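Local coordinates for protein mirolysin (Tannerella forsythia, PDB 7OD0) that probably hydrolyses peptide bonds as a zinc-dependent metallopeptidase of the pappalysin family, at residues E159-K164 with Y232-C237. Numbering follows the deposited sequence.
Sequences ESPYDK and YTYDAC. With V7Q (2,1,3-benzothiadiazol-4-ylmethanamine), chain G; ACT (acetate ion), chain I.
Pro-161 lies against the face of the Tyr-234 ring where two loops of this pappalysin-family metallopeptidase meet, one leading into the helix 166-175 that carries the probable zinc-binding HExxH motif, the other following that helix by some sixty residues. The proline, reached through a cis peptide bond, offers a CH-pi contact: its CB sits 3.5 Å from the Tyr-234 ring centroid, almost on the ring normal. The same tyrosine turns its edge toward the face of Tyr-162 in an offset edge-to-face pair, planes at 79°. With chi1 at -49°, CG anti to the carbonyl carbon, Tyr-162 brings its CD1 edge to Asp-235 OD1 at 3.4 Å. The other oxygen of that buried carboxylate, OD2, accepts a 2.9 Å bond from Lys-164 N, on its anti side and 18° out of plane, besides a bond to a residue flanking the loops. One water donates to Pro-161 O, which also takes a weak bond from Asp-235 N; another joins Tyr-162 OH to Tyr-232 O. Segment 232-237 borders the ligand site, consistent with a place beside the active site: Thr-233 O lies 2.9 Å from N1 of the bound benzothiadiazole amine. Farther out, Lys-164 NZ forms a salt bridge with Asp-155, and Arg-166 NH1 hydrogen-bonds to Asp-235 O.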
loop_
_atom_site.group_PDB
_atom_site.type_symbol
_atom_site.label_atom_id
_atom_site.label_comp_id
_atom_site.label_asym_id
_atom_site.label_seq_id
_atom_site.Cartn_x
_atom_site.Cartn_y
_atom_site.Cartn_z
ATOM N N GLU A 159 -5.011 4.615 -14.994
ATOM C CA GLU A 159 -5.872 5.727 -15.446
ATOM C C GLU A 159 -5.766 6.893 -14.467
ATOM O O GLU A 159 -6.024 6.689 -13.260
ATOM C CB GLU A 159 -7.322 5.275 -15.598
ATOM C CG GLU A 159 -7.457 4.091 -16.523
ATOM C CD GLU A 159 -8.869 3.873 -17.033
ATOM O OE1 GLU A 159 -9.786 4.572 -16.544
ATOM O OE2 GLU A 159 -9.044 3.022 -17.933
ATOM N N SER A 160 -5.411 8.058 -15.009
ATOM C CA SER A 160 -5.405 9.378 -14.334
ATOM C C SER A 160 -6.766 9.644 -13.711
ATOM O O SER A 160 -7.776 9.281 -14.290
ATOM C CB SER A 160 -5.035 10.460 -15.330
ATOM O OG SER A 160 -5.169 11.732 -14.750
ATOM N N PRO A 161 -6.867 10.277 -12.523
ATOM C CA PRO A 161 -5.716 10.765 -11.757
ATOM C C PRO A 161 -5.059 9.834 -10.719
ATOM O O PRO A 161 -4.256 10.314 -9.950
ATOM C CB PRO A 161 -6.357 11.969 -11.037
ATOM C CG PRO A 161 -7.788 11.548 -10.767
ATOM C CD PRO A 161 -8.147 10.565 -11.863
ATOM N N TYR A 162 -5.341 8.539 -10.744
ATOM C CA TYR A 162 -4.712 7.533 -9.841
ATOM C C TYR A 162 -3.841 6.591 -10.681
ATOM O O TYR A 162 -4.174 5.387 -10.821
ATOM C CB TYR A 162 -5.792 6.856 -8.993
ATOM C CG TYR A 162 -6.726 7.845 -8.352
ATOM C CD1 TYR A 162 -6.300 8.651 -7.311
ATOM C CD2 TYR A 162 -8.027 7.981 -8.792
ATOM C CE1 TYR A 162 -7.142 9.580 -6.726
ATOM C CE2 TYR A 162 -8.888 8.903 -8.223
ATOM C CZ TYR A 162 -8.441 9.706 -7.190
ATOM O OH TYR A 162 -9.301 10.578 -6.603
ATOM N N ASP A 163 -2.741 7.144 -11.202
ATOM C CA ASP A 163 -1.909 6.527 -12.265
ATOM C C ASP A 163 -0.401 6.604 -11.938
ATOM O O ASP A 163 0.390 6.486 -12.899
ATOM C CB ASP A 163 -2.199 7.199 -13.606
ATOM C CG ASP A 163 -1.858 8.676 -13.706
ATOM O OD1 ASP A 163 -1.758 9.358 -12.648
ATOM O OD2 ASP A 163 -1.678 9.131 -14.853
ATOM N N LYS A 164 -0.004 6.794 -10.672
ATOM C CA LYS A 164 1.428 6.794 -10.259
ATOM C C LYS A 164 1.692 5.671 -9.254
ATOM O O LYS A 164 2.751 5.707 -8.641
ATOM C CB LYS A 164 1.881 8.122 -9.633
ATOM C CG LYS A 164 1.715 9.353 -10.515
ATOM C CD LYS A 164 2.525 9.257 -11.809
ATOM C CE LYS A 164 2.443 10.519 -12.631
ATOM N NZ LYS A 164 3.331 10.462 -13.833
ATOM N N TYR A 232 -6.260 11.250 0.879
ATOM C CA TYR A 232 -7.056 10.742 -0.265
ATOM C C TYR A 232 -6.789 11.586 -1.525
ATOM O O TYR A 232 -7.641 11.632 -2.439
ATOM C CB TYR A 232 -8.526 10.728 0.137
ATOM C CG TYR A 232 -9.035 9.483 0.808
ATOM C CD1 TYR A 232 -8.339 8.285 0.806
ATOM C CD2 TYR A 232 -10.313 9.486 1.352
ATOM C CE1 TYR A 232 -8.887 7.137 1.359
ATOM C CE2 TYR A 232 -10.850 8.361 1.950
ATOM C CZ TYR A 232 -10.142 7.178 1.936
ATOM O OH TYR A 232 -10.693 6.055 2.485
ATOM N N THR A 233 -5.619 12.206 -1.608
ATOM C CA THR A 233 -5.293 13.133 -2.723
ATOM C C THR A 233 -4.864 12.331 -3.953
ATOM O O THR A 233 -4.634 11.141 -3.850
ATOM C CB THR A 233 -4.234 14.156 -2.291
ATOM O OG1 THR A 233 -3.190 13.466 -1.617
ATOM C CG2 THR A 233 -4.796 15.207 -1.356
ATOM N N TYR A 234 -4.832 12.997 -5.101
ATOM C CA TYR A 234 -4.384 12.451 -6.400
ATOM C C TYR A 234 -2.955 11.919 -6.259
ATOM O O TYR A 234 -2.146 12.524 -5.504
ATOM C CB TYR A 234 -4.450 13.550 -7.447
ATOM C CG TYR A 234 -5.825 13.929 -7.946
ATOM C CD1 TYR A 234 -6.950 13.176 -7.669
ATOM C CD2 TYR A 234 -5.975 15.028 -8.769
ATOM C CE1 TYR A 234 -8.196 13.512 -8.191
ATOM C CE2 TYR A 234 -7.199 15.374 -9.305
ATOM C CZ TYR A 234 -8.312 14.619 -9.011
ATOM O OH TYR A 234 -9.503 15.008 -9.544
ATOM N N ASP A 235 -2.653 10.845 -6.989
ATOM C CA ASP A 235 -1.335 10.155 -6.944
ATOM C C ASP A 235 -0.176 11.153 -7.134
ATOM O O ASP A 235 0.825 11.006 -6.414
ATOM C CB ASP A 235 -1.237 9.052 -7.994
ATOM C CG ASP A 235 -2.001 7.778 -7.681
ATOM O OD1 ASP A 235 -2.994 7.850 -6.898
ATOM O OD2 ASP A 235 -1.630 6.732 -8.259
ATOM N N ALA A 236 -0.271 12.099 -8.083
ATOM C CA ALA A 236 0.839 13.002 -8.481
ATOM C C ALA A 236 1.065 14.077 -7.420
ATOM O O ALA A 236 2.031 14.850 -7.534
ATOM C CB ALA A 236 0.561 13.654 -9.817
ATOM N N CYS A 237 0.202 14.126 -6.413
ATOM C CA CYS A 237 0.185 15.186 -5.392
ATOM C C CYS A 237 0.519 14.601 -4.017
ATOM O O CYS A 237 0.413 15.335 -3.036
ATOM C CB CYS A 237 -1.148 15.909 -5.502
ATOM S SG CYS A 237 -1.225 16.860 -7.055
HETATM N N1 V7Q G . -4.850 8.427 -2.818
HETATM C C1 V7Q G . -4.777 7.097 -2.176
HETATM C C2 V7Q G . -6.091 6.356 -2.085
HETATM C C3 V7Q G . -6.129 4.987 -1.817
HETATM C C4 V7Q G . -7.319 4.289 -1.691
HETATM C C5 V7Q G . -8.528 4.898 -1.843
HETATM C C6 V7Q G . -8.536 6.283 -2.122
HETATM N N2 V7Q G . -9.625 7.058 -2.315
HETATM S S1 V7Q G . -9.049 8.480 -2.822
HETATM N N3 V7Q G . -7.472 8.309 -2.527
HETATM C C7 V7Q G . -7.303 7.005 -2.240
HETATM C C ACT I . -8.905 2.737 2.235
HETATM O O ACT I . -9.013 3.913 2.590
HETATM O OXT ACT I . -8.106 2.370 1.371
HETATM C CH3 ACT I . -9.761 1.666 2.935
HETATM O O HOH W 1 -2.438 12.309 -10.110
HETATM O O HOH W 2 -8.577 12.775 -4.616
#